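Local coordinates for protein 2',5'-phosphodiesterase 12 (Homo sapiens, PDB 4Z2B) that belongs to the endonuclease/exonuclease/phosphatase family, joining an N-terminal domain of the E-set clan to a magnesium-binding DNase I-like domain, at residues 194-199 and 226-231; 271-276 and 310-315; 39-44 and 77-82. One frame throughout, in Å; residues are numbered along the deposited sequence. Where two conformers were deposited one is given.

Contact 1. Residues 194-199 and 226-231; sequences CLQEVD and EGLATF. With 4LC (3-(6-{[(2S,3S)-3-(hydroxymethyl)-2-phenylmorpholin-4-yl]carbonyl}-1-methyl-1H-benzimidazol-2-yl)-1H-indole-6-carbonitrile), chain F.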
loop_
_atom_site.group_PDB
_atom_site.type_symbol
_atom_site.label_atom_id
_atom_site.label_comp_id
_atom_site.label_asym_id
_atom_site.label_seq_id
_atom_site.Cartn_x
_atom_site.Cartn_y
_atom_site.Cartn_z
ATOM N N CYS A 194 4.776 0.649 -1.925
ATOM C CA CYS A 194 4.918 1.360 -0.658
ATOM C C CYS A 194 3.597 1.997 -0.287
ATOM O O CYS A 194 3.075 2.814 -1.048
ATOM C CB CYS A 194 6.036 2.389 -0.738
ATOM S SG CYS A 194 7.681 1.652 -0.873
ATOM N N LEU A 195 3.020 1.557 0.835
ATOM C CA LEU A 195 1.701 2.030 1.261
ATOM C C LEU A 195 1.733 2.787 2.570
ATOM O O LEU A 195 2.519 2.462 3.456
ATOM C CB LEU A 195 0.767 0.807 1.412
ATOM C CG LEU A 195 0.603 -0.111 0.193
ATOM C CD1 LEU A 195 -0.274 -1.319 0.538
ATOM C CD2 LEU A 195 -0.008 0.633 -1.012
ATOM N N GLN A 196 0.847 3.781 2.721
ATOM C CA GLN A 196 0.748 4.510 3.992
ATOM C C GLN A 196 -0.685 4.330 4.481
ATOM O O GLN A 196 -1.547 4.007 3.660
ATOM C CB GLN A 196 1.090 6.001 3.802
ATOM C CG GLN A 196 2.456 6.268 3.144
ATOM C CD GLN A 196 2.413 6.236 1.634
ATOM O OE1 GLN A 196 1.419 6.626 0.997
ATOM N NE2 GLN A 196 3.479 5.711 1.030
ATOM N N GLU A 197 -0.951 4.580 5.784
ATOM C CA GLU A 197 -2.273 4.486 6.445
ATOM C C GLU A 197 -2.828 3.079 6.336
ATOM O O GLU A 197 -4.009 2.861 6.007
ATOM C CB GLU A 197 -3.265 5.536 5.904
ATOM C CG GLU A 197 -2.903 6.956 6.318
ATOM C CD GLU A 197 -4.014 7.974 6.162
ATOM O OE1 GLU A 197 -5.204 7.589 6.193
ATOM O OE2 GLU A 197 -3.688 9.167 5.984
ATOM N N VAL A 198 -1.948 2.115 6.603
ATOM C CA VAL A 198 -2.285 0.708 6.572
ATOM C C VAL A 198 -2.708 0.309 7.994
ATOM O O VAL A 198 -1.874 0.329 8.901
ATOM C CB VAL A 198 -1.115 -0.172 6.018
ATOM C CG1 VAL A 198 -1.478 -1.652 6.042
ATOM C CG2 VAL A 198 -0.717 0.262 4.598
ATOM N N ASP A 199 -4.002 -0.028 8.197
ATOM C CA ASP A 199 -4.447 -0.543 9.503
ATOM C C ASP A 199 -3.828 -1.929 9.715
ATOM O O ASP A 199 -3.610 -2.637 8.736
ATOM C CB ASP A 199 -5.981 -0.650 9.596
ATOM C CG ASP A 199 -6.732 0.614 9.254
ATOM O OD1 ASP A 199 -7.047 0.810 8.067
ATOM O OD2 ASP A 199 -7.025 1.383 10.165
ATOM N N GLU A 226 -2.191 3.030 12.937
ATOM C CA GLU A 226 -2.051 2.454 11.602
ATOM C C GLU A 226 -0.591 2.640 11.242
ATOM O O GLU A 226 0.116 3.320 11.991
ATOM C CB GLU A 226 -2.995 3.200 10.612
ATOM C CG GLU A 226 -3.024 4.728 10.765
ATOM C CD GLU A 226 -1.811 5.524 10.309
ATOM O OE1 GLU A 226 -1.066 5.042 9.431
ATOM O OE2 GLU A 226 -1.614 6.648 10.816
ATOM N N GLY A 227 -0.149 2.126 10.103
ATOM C CA GLY A 227 1.248 2.305 9.731
ATOM C C GLY A 227 1.599 2.179 8.259
ATOM O O GLY A 227 0.768 2.378 7.356
ATOM N N LEU A 228 2.862 1.846 8.025
ATOM C CA LEU A 228 3.420 1.743 6.693
ATOM C C LEU A 228 3.591 0.315 6.272
ATOM O O LEU A 228 3.954 -0.522 7.107
ATOM C CB LEU A 228 4.814 2.410 6.680
ATOM C CG LEU A 228 4.912 3.871 7.178
ATOM C CD1 LEU A 228 6.345 4.294 7.194
ATOM C CD2 LEU A 228 4.102 4.817 6.280
ATOM N N ALA A 229 3.381 0.026 4.978
ATOM C CA ALA A 229 3.697 -1.326 4.471
ATOM C C ALA A 229 4.548 -1.234 3.209
ATOM O O ALA A 229 4.376 -0.311 2.422
ATOM C CB ALA A 229 2.432 -2.133 4.196
ATOM N N THR A 230 5.471 -2.199 3.026
ATOM C CA THR A 230 6.288 -2.330 1.814
ATOM C C THR A 230 6.150 -3.744 1.347
ATOM O O THR A 230 6.469 -4.679 2.095
ATOM C CB THR A 230 7.771 -1.903 1.973
ATOM O OG1 THR A 230 7.824 -0.497 2.205
ATOM C CG2 THR A 230 8.605 -2.212 0.694
ATOM N N PHE A 231 5.641 -3.893 0.112
ATOM C CA PHE A 231 5.523 -5.175 -0.561
ATOM C C PHE A 231 6.543 -5.258 -1.691
ATOM O O PHE A 231 6.793 -4.265 -2.374
ATOM C CB PHE A 231 4.114 -5.414 -1.097
ATOM C CG PHE A 231 3.140 -5.751 0.013
ATOM C CD1 PHE A 231 2.489 -4.741 0.718
ATOM C CD2 PHE A 231 2.824 -7.076 0.306
ATOM C CE1 PHE A 231 1.591 -5.047 1.751
ATOM C CE2 PHE A 231 1.900 -7.386 1.326
ATOM C CZ PHE A 231 1.315 -6.371 2.056
HETATM C C13 4LC F . -6.270 15.122 7.143
HETATM C C17 4LC F . -6.408 13.671 7.492
HETATM C C20 4LC F . -4.865 14.068 9.378
HETATM C C01 4LC F . -3.292 16.821 4.172
HETATM N N05 4LC F . -4.301 17.486 5.006
HETATM C C06 4LC F . -4.567 18.822 5.159
HETATM N N07 4LC F . -5.620 19.054 5.922
HETATM C C08 4LC F . -5.983 17.799 6.412
HETATM C C09 4LC F . -6.970 17.439 7.331
HETATM C C11 4LC F . -7.126 16.100 7.661
HETATM C C14 4LC F . -5.277 15.482 6.228
HETATM C C16 4LC F . -5.160 16.818 5.873
HETATM O O18 4LC F . -7.096 12.946 6.799
HETATM N N19 4LC F . -5.739 13.198 8.576
HETATM C C23 4LC F . -5.183 13.897 10.844
HETATM O O26 4LC F . -5.039 12.517 11.237
HETATM C C27 4LC F . -5.895 11.635 10.496
HETATM C C29 4LC F . -5.687 11.775 8.982
HETATM C C31 4LC F . -4.397 11.100 8.511
HETATM O O34 4LC F . -4.104 11.420 7.156
HETATM C C36 4LC F . -7.331 11.759 10.997
HETATM C C37 4LC F . -7.607 11.594 12.349
HETATM C C39 4LC F . -8.913 11.653 12.822
HETATM C C41 4LC F . -9.958 11.889 11.952
HETATM C C43 4LC F . -9.706 12.034 10.600
HETATM C C45 4LC F . -8.398 11.982 10.124
HETATM C C47 4LC F . -3.993 19.885 4.327
HETATM C C48 4LC F . -4.681 20.896 3.700
HETATM N N50 4LC F . -3.811 21.710 3.025
HETATM C C52 4LC F . -2.547 21.174 3.091
HETATM C C53 4LC F . -1.354 21.600 2.511
HETATM C C55 4LC F . -0.185 20.898 2.801
HETATM C C56 4LC F . -0.210 19.795 3.658
HETATM C C58 4LC F . -1.407 19.386 4.244
HETATM C C60 4LC F . -2.596 20.063 3.966
HETATM C C61 4LC F . 1.043 21.271 2.152
HETATM N N62 4LC F . 2.017 21.534 1.634
HETATM O O HOH W 1 0.734 5.952 7.634
#

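Contact 2. Residues 271-276 and 310-315; sequences QEKVLQ and GYIRLI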
loop_
_atom_site.group_PDB
_atom_site.type_symbol
_atom_site.label_atom_id
_atom_site.label_comp_id
_atom_site.label_asym_id
_atom_site.label_seq_id
_atom_site.Cartn_x
_atom_site.Cartn_y
_atom_site.Cartn_z
ATOM N N GLN A 271 11.267 22.513 18.849
ATOM C CA GLN A 271 11.816 21.229 19.250
ATOM C C GLN A 271 10.767 20.331 19.870
ATOM O O GLN A 271 10.715 19.152 19.538
ATOM C CB GLN A 271 12.958 21.433 20.256
ATOM C CG GLN A 271 13.515 20.119 20.822
ATOM C CD GLN A 271 14.509 20.352 21.924
ATOM O OE1 GLN A 271 14.785 21.490 22.313
ATOM N NE2 GLN A 271 15.047 19.275 22.469
ATOM N N GLU A 272 9.973 20.870 20.820
ATOM C CA GLU A 272 8.978 20.085 21.554
ATOM C C GLU A 272 7.921 19.574 20.595
ATOM O O GLU A 272 7.551 18.403 20.666
ATOM C CB GLU A 272 8.354 20.933 22.687
ATOM C CG GLU A 272 7.354 20.189 23.566
ATOM C CD GLU A 272 7.869 19.026 24.397
ATOM O OE1 GLU A 272 9.061 19.032 24.784
ATOM O OE2 GLU A 272 7.079 18.083 24.630
ATOM N N LYS A 273 7.540 20.406 19.631
ATOM C CA LYS A 273 6.524 20.042 18.645
ATOM C C LYS A 273 7.001 18.893 17.782
ATOM O O LYS A 273 6.242 17.953 17.566
ATOM C CB LYS A 273 6.141 21.262 17.787
ATOM C CG LYS A 273 5.092 20.952 16.705
ATOM C CD LYS A 273 3.652 20.847 17.221
ATOM C CE LYS A 273 2.691 20.893 16.066
ATOM N NZ LYS A 273 1.297 21.057 16.532
ATOM N N VAL A 274 8.261 18.959 17.295
ATOM C CA VAL A 274 8.842 17.908 16.453
ATOM C C VAL A 274 8.967 16.582 17.248
ATOM O O VAL A 274 8.648 15.517 16.711
ATOM C CB VAL A 274 10.203 18.364 15.863
ATOM C CG1 VAL A 274 10.888 17.237 15.072
ATOM C CG2 VAL A 274 10.016 19.601 14.989
ATOM N N LEU A 275 9.439 16.658 18.512
ATOM C CA LEU A 275 9.672 15.466 19.327
ATOM C C LEU A 275 8.372 14.818 19.821
ATOM O O LEU A 275 8.425 13.674 20.290
ATOM C CB LEU A 275 10.664 15.737 20.491
ATOM C CG LEU A 275 12.117 16.086 20.028
ATOM C CD1 LEU A 275 13.037 16.374 21.218
ATOM C CD2 LEU A 275 12.734 14.978 19.155
ATOM N N GLN A 276 7.219 15.495 19.655
ATOM C CA GLN A 276 5.949 14.891 20.057
ATOM C C GLN A 276 5.241 14.270 18.833
ATOM O O GLN A 276 4.174 13.669 18.999
ATOM C CB GLN A 276 5.030 15.863 20.851
ATOM C CG GLN A 276 4.619 17.138 20.131
ATOM C CD GLN A 276 3.501 17.932 20.775
ATOM O OE1 GLN A 276 2.496 18.267 20.127
ATOM N NE2 GLN A 276 3.683 18.325 22.033
ATOM N N GLY A 310 4.839 22.932 7.774
ATOM C CA GLY A 310 5.998 23.049 6.894
ATOM C C GLY A 310 7.360 22.814 7.529
ATOM O O GLY A 310 8.157 22.020 7.008
ATOM N N TYR A 311 7.632 23.477 8.664
ATOM C CA TYR A 311 8.941 23.342 9.315
ATOM C C TYR A 311 9.143 21.930 9.866
ATOM O O TYR A 311 10.273 21.438 9.867
ATOM C CB TYR A 311 9.145 24.408 10.425
ATOM C CG TYR A 311 8.493 24.122 11.766
ATOM C CD1 TYR A 311 9.119 23.303 12.711
ATOM C CD2 TYR A 311 7.294 24.728 12.123
ATOM C CE1 TYR A 311 8.550 23.072 13.959
ATOM C CE2 TYR A 311 6.718 24.511 13.376
ATOM C CZ TYR A 311 7.350 23.680 14.286
ATOM O OH TYR A 311 6.785 23.451 15.507
ATOM N N ILE A 312 8.064 21.299 10.339
ATOM C CA ILE A 312 8.117 19.950 10.927
ATOM C C ILE A 312 8.492 18.955 9.834
ATOM O O ILE A 312 9.345 18.097 10.057
ATOM C CB ILE A 312 6.789 19.570 11.622
ATOM C CG1 ILE A 312 6.557 20.436 12.882
ATOM C CG2 ILE A 312 6.769 18.066 11.989
ATOM C CD1 ILE A 312 5.177 20.796 13.121
ATOM N N ARG A 313 7.854 19.081 8.655
ATOM C CA ARG A 313 8.145 18.223 7.502
ATOM C C ARG A 313 9.565 18.404 7.036
ATOM O O ARG A 313 10.192 17.424 6.628
ATOM C CB ARG A 313 7.180 18.506 6.358
ATOM C CG ARG A 313 5.773 18.022 6.705
ATOM C CD ARG A 313 4.828 18.245 5.551
ATOM N NE ARG A 313 4.306 19.616 5.428
ATOM C CZ ARG A 313 3.179 20.030 6.002
ATOM N NH1 ARG A 313 2.718 21.258 5.769
ATOM N NH2 ARG A 313 2.493 19.213 6.799
ATOM N N LEU A 314 10.084 19.651 7.084
ATOM C CA LEU A 314 11.478 19.925 6.720
ATOM C C LEU A 314 12.428 19.155 7.662
ATOM O O LEU A 314 13.355 18.495 7.203
ATOM C CB LEU A 314 11.776 21.442 6.790
ATOM C CG LEU A 314 11.559 22.195 5.467
ATOM C CD1 LEU A 314 11.385 23.688 5.712
ATOM C CD2 LEU A 314 12.715 21.958 4.506
ATOM N N ILE A 315 12.171 19.224 8.959
ATOM C CA ILE A 315 13.008 18.539 9.955
ATOM C C ILE A 315 12.879 17.018 9.807
ATOM O O ILE A 315 13.899 16.341 9.824
ATOM C CB ILE A 315 12.687 19.023 11.370
ATOM C CG1 ILE A 315 13.091 20.531 11.508
ATOM C CG2 ILE A 315 13.429 18.175 12.441
ATOM C CD1 ILE A 315 12.303 21.216 12.564
#

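Contact 3. Residues 39-44 and 77-82; sequences SLFRWY and EERVYT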
loop_
_atom_site.group_PDB
_atom_site.type_symbol
_atom_site.label_atom_id
_atom_site.label_comp_id
_atom_site.label_asym_id
_atom_site.label_seq_id
_atom_site.Cartn_x
_atom_site.Cartn_y
_atom_site.Cartn_z
ATOM N N SER A 39 -0.183 -26.145 -3.896
ATOM C CA SER A 39 -1.604 -26.047 -3.527
ATOM C C SER A 39 -2.536 -26.193 -4.725
ATOM O O SER A 39 -2.245 -25.667 -5.797
ATOM C CB SER A 39 -1.878 -24.707 -2.845
ATOM O OG SER A 39 -1.064 -24.507 -1.703
ATOM N N LEU A 40 -3.653 -26.934 -4.545
ATOM C CA LEU A 40 -4.664 -27.117 -5.580
ATOM C C LEU A 40 -5.936 -26.366 -5.186
ATOM O O LEU A 40 -6.295 -26.371 -4.014
ATOM C CB LEU A 40 -4.972 -28.600 -5.824
ATOM C CG LEU A 40 -3.813 -29.419 -6.447
ATOM C CD1 LEU A 40 -4.192 -30.864 -6.582
ATOM C CD2 LEU A 40 -3.364 -28.848 -7.789
ATOM N N PHE A 41 -6.610 -25.744 -6.160
ATOM C CA PHE A 41 -7.833 -24.960 -5.898
ATOM C C PHE A 41 -8.927 -25.288 -6.909
ATOM O O PHE A 41 -8.641 -25.507 -8.084
ATOM C CB PHE A 41 -7.516 -23.444 -5.966
ATOM C CG PHE A 41 -6.427 -22.978 -5.029
ATOM C CD1 PHE A 41 -6.705 -22.694 -3.700
ATOM C CD2 PHE A 41 -5.116 -22.828 -5.479
ATOM C CE1 PHE A 41 -5.692 -22.276 -2.827
ATOM C CE2 PHE A 41 -4.112 -22.392 -4.614
ATOM C CZ PHE A 41 -4.400 -22.138 -3.289
ATOM N N ARG A 42 -10.178 -25.308 -6.453
ATOM C CA ARG A 42 -11.322 -25.460 -7.337
ATOM C C ARG A 42 -12.471 -24.655 -6.749
ATOM O O ARG A 42 -12.866 -24.908 -5.623
ATOM C CB ARG A 42 -11.719 -26.940 -7.579
ATOM C CG ARG A 42 -12.943 -27.090 -8.504
ATOM C CD ARG A 42 -12.727 -26.630 -9.946
ATOM N NE ARG A 42 -12.023 -27.649 -10.723
ATOM C CZ ARG A 42 -11.911 -27.654 -12.047
ATOM N NH1 ARG A 42 -11.241 -28.625 -12.657
ATOM N NH2 ARG A 42 -12.477 -26.699 -12.772
ATOM N N TRP A 43 -13.001 -23.712 -7.524
ATOM C CA TRP A 43 -14.100 -22.859 -7.104
ATOM C C TRP A 43 -15.421 -23.378 -7.599
ATOM O O TRP A 43 -15.540 -23.826 -8.742
ATOM C CB TRP A 43 -13.891 -21.428 -7.610
ATOM C CG TRP A 43 -12.795 -20.706 -6.883
ATOM C CD1 TRP A 43 -11.474 -20.668 -7.212
ATOM C CD2 TRP A 43 -12.935 -19.934 -5.683
ATOM N NE1 TRP A 43 -10.795 -19.845 -6.341
ATOM C CE2 TRP A 43 -11.659 -19.407 -5.373
ATOM C CE3 TRP A 43 -14.035 -19.543 -4.897
ATOM C CZ2 TRP A 43 -11.445 -18.548 -4.284
ATOM C CZ3 TRP A 43 -13.813 -18.720 -3.800
ATOM C CH2 TRP A 43 -12.538 -18.202 -3.526
ATOM N N TYR A 44 -16.422 -23.314 -6.711
ATOM C CA TYR A 44 -17.815 -23.640 -6.957
ATOM C C TYR A 44 -18.658 -22.406 -6.722
ATOM O O TYR A 44 -18.293 -21.563 -5.919
ATOM C CB TYR A 44 -18.297 -24.780 -6.029
ATOM C CG TYR A 44 -17.626 -26.097 -6.328
ATOM C CD1 TYR A 44 -16.331 -26.359 -5.884
ATOM C CD2 TYR A 44 -18.279 -27.085 -7.062
ATOM C CE1 TYR A 44 -15.685 -27.554 -6.199
ATOM C CE2 TYR A 44 -17.654 -28.299 -7.354
ATOM C CZ TYR A 44 -16.351 -28.518 -6.937
ATOM O OH TYR A 44 -15.731 -29.713 -7.202
ATOM N N GLU A 77 -9.526 -22.804 -11.419
ATOM C CA GLU A 77 -8.582 -23.597 -10.636
ATOM C C GLU A 77 -7.495 -22.710 -10.019
ATOM O O GLU A 77 -6.488 -23.219 -9.531
ATOM C CB GLU A 77 -7.947 -24.683 -11.525
ATOM C CG GLU A 77 -8.932 -25.754 -11.964
ATOM C CD GLU A 77 -8.380 -26.761 -12.956
ATOM O OE1 GLU A 77 -9.016 -26.957 -14.017
ATOM O OE2 GLU A 77 -7.308 -27.349 -12.679
ATOM N N GLU A 78 -7.697 -21.388 -10.046
ATOM C CA GLU A 78 -6.794 -20.401 -9.450
ATOM C C GLU A 78 -7.125 -20.208 -7.978
ATOM O O GLU A 78 -8.277 -20.405 -7.596
ATOM C CB GLU A 78 -6.931 -19.025 -10.164
ATOM C CG GLU A 78 -6.885 -19.020 -11.687
ATOM C CD GLU A 78 -5.530 -19.348 -12.277
ATOM O OE1 GLU A 78 -5.304 -20.533 -12.609
ATOM O OE2 GLU A 78 -4.692 -18.426 -12.399
ATOM N N ARG A 79 -6.151 -19.744 -7.166
ATOM C CA ARG A 79 -6.381 -19.367 -5.773
ATOM C C ARG A 79 -7.436 -18.234 -5.688
ATOM O O ARG A 79 -8.331 -18.285 -4.855
ATOM C CB ARG A 79 -5.060 -18.895 -5.133
ATOM C CG ARG A 79 -5.225 -18.317 -3.737
ATOM C CD ARG A 79 -3.879 -18.014 -3.135
ATOM N NE ARG A 79 -4.018 -17.332 -1.854
ATOM C CZ ARG A 79 -3.044 -17.218 -0.965
ATOM N NH1 ARG A 79 -1.854 -17.755 -1.202
ATOM N NH2 ARG A 79 -3.260 -16.591 0.187
ATOM N N VAL A 80 -7.318 -17.230 -6.557
ATOM C CA VAL A 80 -8.205 -16.070 -6.574
ATOM C C VAL A 80 -9.344 -16.287 -7.564
ATOM O O VAL A 80 -9.100 -16.691 -8.682
ATOM C CB VAL A 80 -7.396 -14.784 -6.896
ATOM C CG1 VAL A 80 -8.310 -13.621 -7.267
ATOM C CG2 VAL A 80 -6.519 -14.397 -5.712
ATOM N N TYR A 81 -10.579 -15.978 -7.156
ATOM C CA TYR A 81 -11.739 -16.084 -8.034
ATOM C C TYR A 81 -12.332 -14.702 -8.211
ATOM O O TYR A 81 -12.657 -14.075 -7.207
ATOM C CB TYR A 81 -12.787 -17.049 -7.421
ATOM C CG TYR A 81 -14.044 -17.210 -8.254
ATOM C CD1 TYR A 81 -14.104 -18.132 -9.288
ATOM C CD2 TYR A 81 -15.174 -16.432 -8.008
ATOM C CE1 TYR A 81 -15.250 -18.269 -10.072
ATOM C CE2 TYR A 81 -16.319 -16.551 -8.793
ATOM C CZ TYR A 81 -16.356 -17.480 -9.813
ATOM O OH TYR A 81 -17.479 -17.611 -10.583
ATOM N N THR A 82 -12.564 -14.263 -9.455
ATOM C CA THR A 82 -13.220 -12.979 -9.712
ATOM C C THR A 82 -14.638 -13.260 -10.227
ATOM O O THR A 82 -14.801 -13.749 -11.348
ATOM C CB THR A 82 -12.422 -12.078 -10.681
ATOM O OG1 THR A 82 -11.153 -11.767 -10.103
ATOM C CG2 THR A 82 -13.147 -10.766 -10.968
HETATM O O HOH W 2 -5.380 -25.562 -8.697
#

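Contact 1. Residues 194-199 and 226-231
Glu197 and Glu226 approach each other at the end of this strand pair, where a water joins them: it accepts from Glu197 N and donates to Glu226 OE1, the latter at 2.7 Å. Glu226 can reach over Glu197 because CG sits between its own backbone N and carbonyl carbon (chi1 43°) and the chain bends again at chi2. That brings Glu226 OE1 to 3.3 Å from Glu197 CA, while OE2 is taken by Tyr153 and Lys223. The Glu197 side chain crosses it obliquely, extended beyond CG, and its OE2 accepts a hydrogen bond of 2.6 Å from O34 of 4LC; its side chain also lies about 3 Å from a magnesium ion, with Asn147 and Ala150 as further hydrogen-bond partners. Glu197 and Val198 both face Gly227, a G1 beta bulge that shifts the register of antiparallel strands 192-198 and 227-233 in the DNase I-like fold. Gly227 O receives Val198 N, and Val198 O receives Gly227 N, both at 2.8 Å. Further along, Leu195 and Ala229 exchange backbone hydrogen bonds, N to O in both directions. On the face carrying Leu195, Val198 and Ala229, Val198 CG2 presses on Ala229 CB at 4.0 Å, and Leu195 CD1 approaches Phe231 CE1 obliquely; helix 200-213 covers this side through Phe203 and Leu207. On the other face Cys194 SG lies 3.8 Å from Thr230 OG1, itself hydrogen-bonded to Gln282. Gln196 CG rests against Leu228 CD2, and its amide nitrogen bonds to Asn300.

Contact 2. Residues 271-276 and 310-315
With chi1 at 80°, Tyr311 places its CG between the backbone N and the carbonyl carbon, and the ring reaches out from helix 310-331 toward Lys273 and Val274 of helix 268-275. Val274 answers with CG2 beside its own backbone N, directed at Tyr311 and Ile315. This is helix-on-helix packing inside the DNase I-like domain: the short segments cross at -65° with axes 10.2 Å apart. Val274, Ile312 and Ile315 supply the apolar contacts, with the Tyr311 ring and the Lys273 hydrocarbon chain. Val274 is the central residue. Its CG2 meets Tyr311 CE1 obliquely at 3.9 Å and Ile315 CD1 at 3.7 Å, while CG1 rests on Ile315 CG2. Ile312 belongs to the same cluster, its CG1 lying over one face of the Tyr311 ring toward the rim, and Ile315 CD1 sits in the plane of that ring at its edge. Leu251 of helix 247-253 touches both Val274 and Ile315, so a third helix shares the apolar core. The Lys273 chain crosses both Tyr311 and Ile312 at about a right angle and then leads away, its NZ making a weak hydrogen bond to Tyr304. The phenol oxygen of Tyr311 is hydrogen-bonded to Glu374, yet it also lies against aliphatic carbon, with Tyr311 OH 3.2 Å from Lys273 CB. Next to it, Ile312 CD1 packs on Lys273 CG at 3.6 Å.

Contact 3. Residues 39-44 and 77-82
Trp43 NE1 donates to two successive carbonyls of the facing loop, a bond of 2.9 Å to Glu78 O and a weak one of 3.3 Å to Arg79 O. Neither is straight, as expected of one N-H shared by two acceptors; Glu78 O lies only 3° out of the indole plane. One indole face is covered by Tyr81 CB, which stands 3.4 Å from the centroid of the Trp43 five-membered ring in a CH-pi contact. The Tyr81 ring follows obliquely, its plane 32° from that of the five-membered ring, and its hydroxyl is hydrogen-bonded to Asp87. Two residues earlier on the strand, the Phe41 ring takes Arg79 CA over its face in a second CH-pi contact, 3.7 Å from the ring centroid. Arg79 then runs alongside Phe41, pointing the same way: CG is anti to the backbone N (chi1 173°) and the chain stays extended to NE, carrying the guanidinium beyond the ring to Glu212 and the carbonyl of Pro27. Arg42 points away, but bends at chi2 and chi3 and returns over Glu77, whose CG lies against one guanidinium face. The salt bridge, Arg42 NH1 to Glu77 OE1 at 3.1 Å, rests on charge alone because the oxygen is well out of the guanidinium plane; Thr74 and Glu73 are further partners of Arg42. A water accepts from Phe41 N and donates to Glu77 O at 2.7 Å. The loop 77-82, after strand 71-73, packs on Phe41 and Trp43 of strand 40-46, an inner strand of the antiparallel sheet in the E-set-clan N-terminal domain.

Along the chain the order is contact 3, contact 1, contact 2, each closing before the next opens. Contact 3 belongs to the N-terminal domain, on strand 40-46 of its four-stranded antiparallel sheet; the other two fall in the DNase I-like domain. The centre of contact 1 lies about 5 Å from the centre of the chain, on two neighbouring strands of the six-stranded mixed sheet. Contact 2 joins two helices, its centre about 22 Å from that of contact 1. Centres of contacts 2 and 3 are about 50 Å apart, on opposite sides of the chain's centre. Glu197 of contact 1 and Arg313, on helix segment 310-315 but outside its packing with 271-276, both belong to the 4LC pocket.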